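Local coordinates for chloroplast pentatricopeptide repeat protein 10 (PDB 4M59) that binds two specific intergenic chloroplast RNA regions, near atpH and psaJ, and stabilises mRNA there by acting as a barrier to exonucleases, at residues A[190-193]-A[194-197]; A[286-289]-A[290-294]; A[365-368]-A[369-373]; A[443-446]-A[447-451]. The protein carries 4 engineered substitutions. All coordinates share one frame; numbering follows the deposited sequence.

Contact 1 (A[190-193]-A[194-197])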
loop_
_atom_site.group_PDB
_atom_site.type_symbol
_atom_site.label_atom_id
_atom_site.label_comp_id
_atom_site.label_asym_id
_atom_site.label_seq_id
_atom_site.Cartn_x
_atom_site.Cartn_y
_atom_site.Cartn_z
ATOM N N ASP A 190 -22.503 16.392 -12.169
ATOM C CA ASP A 190 -23.936 16.266 -11.973
ATOM C C ASP A 190 -24.555 15.341 -12.996
ATOM O O ASP A 190 -25.626 14.791 -12.770
ATOM C CB ASP A 190 -24.614 17.627 -12.022
ATOM C CG ASP A 190 -26.047 17.575 -11.543
ATOM O OD1 ASP A 190 -26.936 17.250 -12.354
ATOM O OD2 ASP A 190 -26.291 17.854 -10.359
ATOM N N GLY A 191 -23.871 15.165 -14.116
ATOM C CA GLY A 191 -24.364 14.332 -15.189
ATOM C C GLY A 191 -25.010 15.175 -16.262
ATOM O O GLY A 191 -25.881 14.721 -16.984
ATOM N N LEU A 192 -24.583 16.421 -16.351
ATOM C CA LEU A 192 -25.128 17.337 -17.308
ATOM C C LEU A 192 -24.406 17.254 -18.583
ATOM O O LEU A 192 -23.772 18.176 -18.985
ATOM C CB LEU A 192 -24.966 18.719 -16.802
ATOM C CG LEU A 192 -25.634 18.978 -15.478
ATOM C CD1 LEU A 192 -25.264 20.324 -15.024
ATOM C CD2 LEU A 192 -27.080 18.919 -15.677
ATOM N N VAL A 193 -24.536 16.134 -19.240
ATOM C CA VAL A 193 -23.780 15.853 -20.439
ATOM C C VAL A 193 -24.115 16.783 -21.576
ATOM O O VAL A 193 -23.236 17.324 -22.215
ATOM C CB VAL A 193 -24.045 14.444 -20.901
ATOM C CG1 VAL A 193 -23.088 14.092 -21.988
ATOM C CG2 VAL A 193 -23.898 13.492 -19.759
ATOM N N ASP A 194 -25.407 16.928 -21.848
ATOM C CA ASP A 194 -25.870 17.689 -23.004
ATOM C C ASP A 194 -25.490 19.163 -22.937
ATOM O O ASP A 194 -25.183 19.780 -23.956
ATOM C CB ASP A 194 -27.384 17.552 -23.159
ATOM C CG ASP A 194 -27.829 16.106 -23.263
ATOM O OD1 ASP A 194 -27.081 15.292 -23.841
ATOM O OD2 ASP A 194 -28.929 15.790 -22.763
ATOM N N GLU A 195 -25.575 19.737 -21.741
ATOM C CA GLU A 195 -25.336 21.164 -21.556
ATOM C C GLU A 195 -23.851 21.475 -21.637
ATOM O O GLU A 195 -23.454 22.548 -22.093
ATOM C CB GLU A 195 -25.909 21.647 -20.218
ATOM C CG GLU A 195 -26.184 20.546 -19.207
ATOM C CD GLU A 195 -27.634 20.107 -19.203
ATOM O OE1 GLU A 195 -27.884 18.886 -19.239
ATOM O OE2 GLU A 195 -28.524 20.981 -19.158
ATOM N N ALA A 196 -23.039 20.526 -21.191
ATOM C CA ALA A 196 -21.605 20.679 -21.243
ATOM C C ALA A 196 -21.178 20.791 -22.684
ATOM O O ALA A 196 -20.288 21.548 -23.028
ATOM C CB ALA A 196 -20.958 19.495 -20.612
ATOM N N VAL A 197 -21.830 20.012 -23.523
ATOM C CA VAL A 197 -21.525 19.991 -24.929
ATOM C C VAL A 197 -21.943 21.284 -25.554
ATOM O O VAL A 197 -21.152 21.956 -26.203
ATOM C CB VAL A 197 -22.299 18.893 -25.629
ATOM C CG1 VAL A 197 -22.039 18.951 -27.104
ATOM C CG2 VAL A 197 -21.910 17.550 -25.071
#
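Leu192 and Glu195 meet at the start of helix 193-204. They touch by van der Waals contact, with the carboxylate alongside. CB of Leu192 lies 3.3 Å from CG of Glu195, and the two side chains run at a slant to one another. The glutamate chain bends at chi2 (-97°), which carries its carboxylate back along the leucine. OE1 of Glu195 then stands 3.7 Å from CD2 of Leu192. With an alanine in place of Glu195, this flank of Leu192 would probably lose its cover and its isobutyl group could turn more freely.

The polar contacts are of the backbone. Leu192 holds the N-cap position. Its O accepts a weak hydrogen bond from N of Ala196 at 3.3 Å. Val193 O takes another weak one from N of Val197, also 3.3 Å, and CG2 of Val197 presses on the same oxygen at 3.2 Å. Just before the helix, Leu192 centres an inverse gamma turn, closed by a weak bond from Val193 N to Gly191 O.

This turn leads from helix 177-188 into helix 193-204, within the predicted fourth PPR repeat. Leu192 and Ala196 pack on Cys187 of the preceding helix. Trp158 of helix 158-170 touches both Leu192 and Glu195, while Val193 touches Val221 and Phe222 of helix 212-224.

Contact 2 (A[286-289]-A[290-294])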
loop_
_atom_site.group_PDB
_atom_site.type_symbol
_atom_site.label_atom_id
_atom_site.label_comp_id
_atom_site.label_asym_id
_atom_site.label_seq_id
_atom_site.Cartn_x
_atom_site.Cartn_y
_atom_site.Cartn_z
ATOM N N ASN A 286 4.194 5.064 -23.971
ATOM C CA ASN A 286 4.501 4.675 -22.615
ATOM C C ASN A 286 3.586 5.371 -21.657
ATOM O O ASN A 286 3.259 4.856 -20.604
ATOM C CB ASN A 286 5.937 5.003 -22.281
ATOM C CG ASN A 286 6.889 3.957 -22.759
ATOM O OD1 ASN A 286 6.735 2.779 -22.455
ATOM N ND2 ASN A 286 7.876 4.370 -23.521
ATOM N N THR A 287 3.161 6.558 -22.037
ATOM C CA THR A 287 2.321 7.337 -21.169
ATOM C C THR A 287 0.968 6.678 -21.032
ATOM O O THR A 287 0.425 6.605 -19.943
ATOM C CB THR A 287 2.205 8.770 -21.669
ATOM O OG1 THR A 287 3.464 9.423 -21.502
ATOM C CG2 THR A 287 1.183 9.512 -20.877
ATOM N N VAL A 288 0.442 6.162 -22.125
ATOM C CA VAL A 288 -0.844 5.490 -22.080
ATOM C C VAL A 288 -0.733 4.080 -21.516
ATOM O O VAL A 288 -1.618 3.614 -20.814
ATOM C CB VAL A 288 -1.511 5.481 -23.456
ATOM C CG1 VAL A 288 -0.471 5.380 -24.524
ATOM C CG2 VAL A 288 -2.499 4.357 -23.579
ATOM N N MET A 289 0.369 3.408 -21.801
ATOM C CA MET A 289 0.584 2.085 -21.246
ATOM C C MET A 289 0.628 2.155 -19.733
ATOM O O MET A 289 -0.032 1.386 -19.044
ATOM C CB MET A 289 1.870 1.471 -21.790
ATOM C CG MET A 289 1.640 0.216 -22.608
ATOM S SD MET A 289 3.126 -0.591 -23.194
ATOM C CE MET A 289 3.816 0.691 -24.198
ATOM N N THR A 290 1.393 3.105 -19.222
ATOM C CA THR A 290 1.579 3.252 -17.795
ATOM C C THR A 290 0.297 3.678 -17.133
ATOM O O THR A 290 0.059 3.376 -15.976
ATOM C CB THR A 290 2.609 4.294 -17.524
ATOM O OG1 THR A 290 3.504 4.349 -18.632
ATOM C CG2 THR A 290 3.377 3.953 -16.302
ATOM N N ALA A 291 -0.531 4.385 -17.878
ATOM C CA ALA A 291 -1.810 4.828 -17.370
ATOM C C ALA A 291 -2.653 3.633 -17.015
ATOM O O ALA A 291 -3.130 3.515 -15.904
ATOM C CB ALA A 291 -2.508 5.662 -18.389
ATOM N N TYR A 292 -2.820 2.739 -17.971
ATOM C CA TYR A 292 -3.583 1.530 -17.753
ATOM C C TYR A 292 -2.959 0.672 -16.684
ATOM O O TYR A 292 -3.652 -0.042 -15.969
ATOM C CB TYR A 292 -3.706 0.754 -19.049
ATOM C CG TYR A 292 -4.698 1.375 -19.968
ATOM C CD1 TYR A 292 -6.022 1.027 -19.907
ATOM C CD2 TYR A 292 -4.324 2.343 -20.865
ATOM C CE1 TYR A 292 -6.935 1.606 -20.724
ATOM C CE2 TYR A 292 -5.233 2.922 -21.692
ATOM C CZ TYR A 292 -6.537 2.551 -21.616
ATOM O OH TYR A 292 -7.462 3.129 -22.438
ATOM N N GLY A 293 -1.646 0.740 -16.575
ATOM C CA GLY A 293 -0.965 0.015 -15.537
ATOM C C GLY A 293 -1.398 0.540 -14.196
ATOM O O GLY A 293 -1.994 -0.177 -13.408
ATOM N N ASN A 294 -1.126 1.813 -13.955
ATOM C CA ASN A 294 -1.340 2.420 -12.648
ATOM C C ASN A 294 -2.786 2.394 -12.192
ATOM O O ASN A 294 -3.101 2.755 -11.072
ATOM C CB ASN A 294 -0.810 3.851 -12.625
ATOM C CG ASN A 294 0.696 3.915 -12.678
ATOM O OD1 ASN A 294 1.377 2.914 -12.509
ATOM N ND2 ASN A 294 1.220 5.100 -12.905
#
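The Tyr292 ring meets Val288 at its edge. The backbone O of Val288 lies in the ring plane, 3.0 Å from CD2. Beside it, CG2 of Val288 reaches CE2 of the ring at 3.6 Å. This is an i to i+4 pair on helix 282-295, in the predicted seventh repeat of the PPR superhelix. CG of Tyr292 sits anti to its own carbonyl carbon (chi1 -76°), which swings the ring back toward the preceding turn, edge first. If a serine stood in place of Tyr292, CG2 of Val288 would probably lose its aromatic neighbour and a gap would open beside it.

Val288 also packs on Leu304 of helix 298-310 and on Tyr250 of helix 247-255. Met289 turns to Ala301, Leu304 and Phe305. The amide of Asn286 reaches out of the chain: its ND2 donates a hydrogen bond to O of Gln593 of the second subunit.

The i to i+4 backbone bonds vary in straightness. Ala291 N binds Thr287 O at 3.2 Å, with the N-H well off the line at 135°. Tyr292 N donates to Val288 O in a nearly straight bond of 170°, so this oxygen has an N-H and the ring edge about it. One residue on, Gly293 N binds Met289 O at 3.0 Å.

Contact 3 (A[365-368]-A[369-373]). With PO4 (phosphate ion), chain E.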
loop_
_atom_site.group_PDB
_atom_site.type_symbol
_atom_site.label_atom_id
_atom_site.label_comp_id
_atom_site.label_asym_id
_atom_site.label_seq_id
_atom_site.Cartn_x
_atom_site.Cartn_y
_atom_site.Cartn_z
ATOM N N ARG A 365 3.769 -18.801 -6.014
ATOM C CA ARG A 365 4.066 -20.205 -6.267
ATOM C C ARG A 365 4.868 -20.371 -7.552
ATOM O O ARG A 365 4.530 -19.793 -8.581
ATOM C CB ARG A 365 2.773 -21.013 -6.353
ATOM C CG ARG A 365 2.929 -22.481 -5.993
ATOM C CD ARG A 365 2.070 -23.355 -6.883
ATOM N NE ARG A 365 0.890 -23.855 -6.186
ATOM C CZ ARG A 365 0.634 -25.140 -5.978
ATOM N NH1 ARG A 365 1.478 -26.062 -6.416
ATOM N NH2 ARG A 365 -0.466 -25.503 -5.333
ATOM N N GLY A 366 5.928 -21.172 -7.484
ATOM C CA GLY A 366 6.763 -21.431 -8.639
ATOM C C GLY A 366 7.730 -20.302 -8.938
ATOM O O GLY A 366 8.258 -20.201 -10.043
ATOM N N MET A 367 7.966 -19.453 -7.943
ATOM C CA MET A 367 8.864 -18.317 -8.108
ATOM C C MET A 367 10.324 -18.750 -8.114
ATOM O O MET A 367 11.162 -18.130 -8.764
ATOM C CB MET A 367 8.628 -17.290 -6.999
ATOM C CG MET A 367 9.730 -16.248 -6.875
ATOM S SD MET A 367 9.339 -14.943 -5.698
ATOM C CE MET A 367 10.887 -14.047 -5.665
ATOM N N GLU A 368 10.624 -19.820 -7.386
ATOM C CA GLU A 368 11.992 -20.312 -7.279
ATOM C C GLU A 368 12.572 -20.702 -8.633
ATOM O O GLU A 368 13.743 -20.447 -8.909
ATOM C CB GLU A 368 12.058 -21.499 -6.321
ATOM C CG GLU A 368 13.384 -22.241 -6.355
ATOM C CD GLU A 368 13.383 -23.475 -5.475
ATOM O OE1 GLU A 368 14.377 -24.227 -5.508
ATOM O OE2 GLU A 368 12.391 -23.692 -4.751
ATOM N N ASP A 369 11.754 -21.325 -9.473
ATOM C CA ASP A 369 12.209 -21.767 -10.769
ATOM C C ASP A 369 12.358 -20.590 -11.681
ATOM O O ASP A 369 13.201 -20.576 -12.559
ATOM C CB ASP A 369 11.211 -22.743 -11.356
ATOM C CG ASP A 369 11.724 -23.413 -12.573
ATOM O OD1 ASP A 369 12.906 -23.763 -12.591
ATOM O OD2 ASP A 369 10.948 -23.582 -13.521
ATOM N N TYR A 370 11.528 -19.589 -11.463
ATOM C CA TYR A 370 11.587 -18.374 -12.235
ATOM C C TYR A 370 12.916 -17.708 -12.018
ATOM O O TYR A 370 13.633 -17.435 -12.955
ATOM C CB TYR A 370 10.449 -17.462 -11.820
ATOM C CG TYR A 370 10.569 -16.023 -12.242
ATOM C CD1 TYR A 370 10.208 -15.608 -13.498
ATOM C CD2 TYR A 370 11.002 -15.076 -11.354
ATOM C CE1 TYR A 370 10.303 -14.300 -13.854
ATOM C CE2 TYR A 370 11.098 -13.777 -11.710
ATOM C CZ TYR A 370 10.749 -13.392 -12.949
ATOM O OH TYR A 370 10.861 -12.079 -13.265
ATOM N N VAL A 371 13.248 -17.474 -10.761
ATOM C CA VAL A 371 14.499 -16.847 -10.403
ATOM C C VAL A 371 15.677 -17.618 -10.943
ATOM O O VAL A 371 16.662 -17.045 -11.366
ATOM C CB VAL A 371 14.625 -16.752 -8.895
ATOM C CG1 VAL A 371 15.886 -16.033 -8.518
ATOM C CG2 VAL A 371 13.444 -16.031 -8.335
ATOM N N THR A 372 15.567 -18.930 -10.934
ATOM C CA THR A 372 16.611 -19.751 -11.485
ATOM C C THR A 372 16.673 -19.523 -12.969
ATOM O O THR A 372 17.739 -19.499 -13.552
ATOM C CB THR A 372 16.348 -21.213 -11.202
ATOM O OG1 THR A 372 16.177 -21.400 -9.799
ATOM C CG2 THR A 372 17.507 -22.034 -11.645
ATOM N N ARG A 373 15.517 -19.331 -13.583
ATOM C CA ARG A 373 15.456 -19.156 -15.020
ATOM C C ARG A 373 15.957 -17.795 -15.436
ATOM O O ARG A 373 16.379 -17.610 -16.561
ATOM C CB ARG A 373 14.038 -19.378 -15.522
ATOM C CG ARG A 373 13.975 -20.030 -16.866
ATOM C CD ARG A 373 14.737 -21.335 -16.860
ATOM N NE ARG A 373 14.058 -22.414 -16.153
ATOM C CZ ARG A 373 14.684 -23.368 -15.472
ATOM N NH1 ARG A 373 16.002 -23.372 -15.379
ATOM N NH2 ARG A 373 13.994 -24.310 -14.868
HETATM P P PO4 E . 13.315 -28.433 -13.351
HETATM O O1 PO4 E . 13.636 -27.233 -14.209
HETATM O O2 PO4 E . 11.873 -28.364 -12.909
HETATM O O3 PO4 E . 13.538 -29.696 -14.149
HETATM O O4 PO4 E . 14.214 -28.440 -12.138
#
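Glu368 presents its carbonyl oxygen to both N and OG1 of Thr372, and next to it one arginine nitrogen, NH2 of Arg373, lies between Asp369 and a phosphate ion. This is the start of helix 367-380, in the predicted ninth PPR repeat. NH2 of Arg373 forms a salt bridge of 2.6 Å with OD1 of Asp369, one turn back. The same NH2 touches phosphate O1 through a weak bond of 3.0 Å. The ion, probably from the crystallisation liquor, also binds Arg121 of the second subunit, while NH1 of Arg373 pairs with Glu376. The two carboxylates probably fix how the guanidinium is turned.

The N-H of Thr372 binds Glu368 O at 3.1 Å. A chi1 of -55° sets OG1 of Thr372 beside its backbone N, on the side of Glu368 O, 2.8 Å from that oxygen. OG1 is also hydrogen-bonded with OH of Tyr397, so where its proton goes is not settled.

Before the helix, Arg365 NH2 forms a salt bridge with a phosphate of the bound RNA. On the buried side, Met367 and Val371 meet through CG and CG2 at 4.0 Å. The Val371 N-H points at Met367 O in a bond of 3.0 Å, almost straight at 172°.

Contact 4 (A[443-446]-A[447-451])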
loop_
_atom_site.group_PDB
_atom_site.type_symbol
_atom_site.label_atom_id
_atom_site.label_comp_id
_atom_site.label_asym_id
_atom_site.label_seq_id
_atom_site.Cartn_x
_atom_site.Cartn_y
_atom_site.Cartn_z
ATOM N N SER A 443 23.612 -18.787 14.931
ATOM C CA SER A 443 24.938 -18.931 14.339
ATOM C C SER A 443 25.281 -17.876 13.298
ATOM O O SER A 443 26.442 -17.612 13.023
ATOM C CB SER A 443 25.078 -20.308 13.713
ATOM O OG SER A 443 26.096 -20.312 12.737
ATOM N N ILE A 444 24.244 -17.276 12.736
ATOM C CA ILE A 444 24.386 -16.257 11.731
ATOM C C ILE A 444 24.590 -14.897 12.359
ATOM O O ILE A 444 25.500 -14.163 11.982
ATOM C CB ILE A 444 23.130 -16.219 10.872
ATOM C CG1 ILE A 444 23.215 -17.290 9.795
ATOM C CG2 ILE A 444 22.940 -14.859 10.246
ATOM C CD1 ILE A 444 22.028 -17.304 8.887
ATOM N N VAL A 445 23.748 -14.567 13.324
ATOM C CA VAL A 445 23.777 -13.241 13.915
ATOM C C VAL A 445 25.115 -12.999 14.569
ATOM O O VAL A 445 25.660 -11.908 14.495
ATOM C CB VAL A 445 22.614 -13.010 14.896
ATOM C CG1 VAL A 445 22.747 -13.862 16.124
ATOM C CG2 VAL A 445 22.561 -11.572 15.283
ATOM N N SER A 446 25.662 -14.044 15.170
ATOM C CA SER A 446 26.977 -13.981 15.761
ATOM C C SER A 446 27.977 -13.694 14.666
ATOM O O SER A 446 28.859 -12.863 14.830
ATOM C CB SER A 446 27.312 -15.302 16.437
ATOM O OG SER A 446 27.660 -16.279 15.483
ATOM N N LYS A 447 27.826 -14.357 13.538
ATOM C CA LYS A 447 28.752 -14.152 12.449
ATOM C C LYS A 447 28.619 -12.739 11.996
ATOM O O LYS A 447 29.580 -12.115 11.636
ATOM C CB LYS A 447 28.414 -15.064 11.288
ATOM C CG LYS A 447 29.334 -14.942 10.118
ATOM C CD LYS A 447 30.604 -15.668 10.376
ATOM C CE LYS A 447 31.438 -15.739 9.137
ATOM N NZ LYS A 447 31.676 -14.386 8.613
ATOM N N MET A 448 27.391 -12.236 12.008
ATOM C CA MET A 448 27.136 -10.848 11.669
ATOM C C MET A 448 27.916 -9.969 12.634
ATOM O O MET A 448 28.494 -8.953 12.252
ATOM C CB MET A 448 25.642 -10.551 11.776
ATOM C CG MET A 448 25.227 -9.188 11.253
ATOM S SD MET A 448 23.459 -9.088 10.923
ATOM C CE MET A 448 22.813 -10.300 12.070
ATOM N N ARG A 449 27.927 -10.386 13.896
ATOM C CA ARG A 449 28.654 -9.688 14.948
ATOM C C ARG A 449 30.167 -9.778 14.802
ATOM O O ARG A 449 30.881 -8.819 15.105
ATOM C CB ARG A 449 28.231 -10.211 16.323
ATOM C CG ARG A 449 26.935 -9.607 16.842
ATOM C CD ARG A 449 26.653 -10.065 18.264
ATOM N NE ARG A 449 25.233 -10.333 18.480
ATOM C CZ ARG A 449 24.313 -9.393 18.648
ATOM N NH1 ARG A 449 24.658 -8.112 18.626
ATOM N NH2 ARG A 449 23.044 -9.728 18.838
ATOM N N THR A 450 30.669 -10.925 14.350
ATOM C CA THR A 450 32.103 -11.118 14.282
ATOM C C THR A 450 32.674 -10.508 13.028
ATOM O O THR A 450 33.849 -10.671 12.739
ATOM C CB THR A 450 32.490 -12.592 14.321
ATOM O OG1 THR A 450 31.923 -13.267 13.198
ATOM C CG2 THR A 450 31.975 -13.232 15.584
ATOM N N LYS A 451 31.838 -9.791 12.289
ATOM C CA LYS A 451 32.266 -9.140 11.059
ATOM C C LYS A 451 32.189 -7.621 11.179
ATOM O O LYS A 451 32.427 -6.903 10.207
ATOM C CB LYS A 451 31.419 -9.618 9.878
ATOM C CG LYS A 451 32.184 -10.461 8.868
ATOM C CD LYS A 451 32.005 -11.944 9.140
ATOM C CE LYS A 451 32.905 -12.784 8.250
ATOM N NZ LYS A 451 33.157 -12.127 6.938
#
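Lys447 sets its CB 3.1 Å from the carbonyl O of Ile444, one turn earlier on helix 438-449. Its aliphatic chain bends at chi2 and chi4 and leads away from that turn. NZ of Lys447 ends 3.2 Å from NZ of Lys451. Both are donors, and the proximity may make it easier for one of them to give up a proton.

Met448 comes next. Its N donates to Ile444 O at 2.7 Å. CG stands anti to the backbone N (chi1 -172°), and a bend at chi3 folds the end of the chain back over Val445. The methyl CE then rests 3.5 Å from CG2 of Val445. Pro455 touches both residues, and Met448 also packs on Phe453 and Tyr425.

Arg449 binds Val445 O through its backbone N at 2.8 Å. Its side chain runs alongside Val445, pointing the same way. NH2 of Arg449 lies 4.0 Å from Val445 CG2 and makes a weak hydrogen bond to OH of Tyr460.

Thr450 is where the chain leaves the helix. Its N still reaches Ser446 O at 2.7 Å. Its OG1 turns back to donate to O of Lys447 at 3.0 Å. Ser446 OG donates to O of Ser443 from above the plane of that carbonyl.

The chemistry is thus split. Val445 and Met448 join the apolar packing of predicted repeat 11. Around them, serine and threonine hydroxyls spend their protons on the helix's own carbonyls over its last turns, giving two of these oxygens hydroxyl partners.

The four contacts come in series along the chain, each within one short run at a helix start, middle or end. They fall in predicted PPR repeats 4, 7, 9 and 11. Centres lie about 28 Å apart from contact 1 to contact 2, 27 Å from contact 2 to contact 3 and 29 Å from contact 3 to contact 4. Contacts 1 and 4 lie about 69 Å apart, on opposite sides of the chain's centre. None touches another, and they share no helix. They lie at successive points along one superhelix that binds RNA. Contact 3 lies nearest the RNA, about 3 Å between nearest atoms, against about 16 Å for contact 4. Contacts 2 and 3 also reach the second subunit of the homodimer.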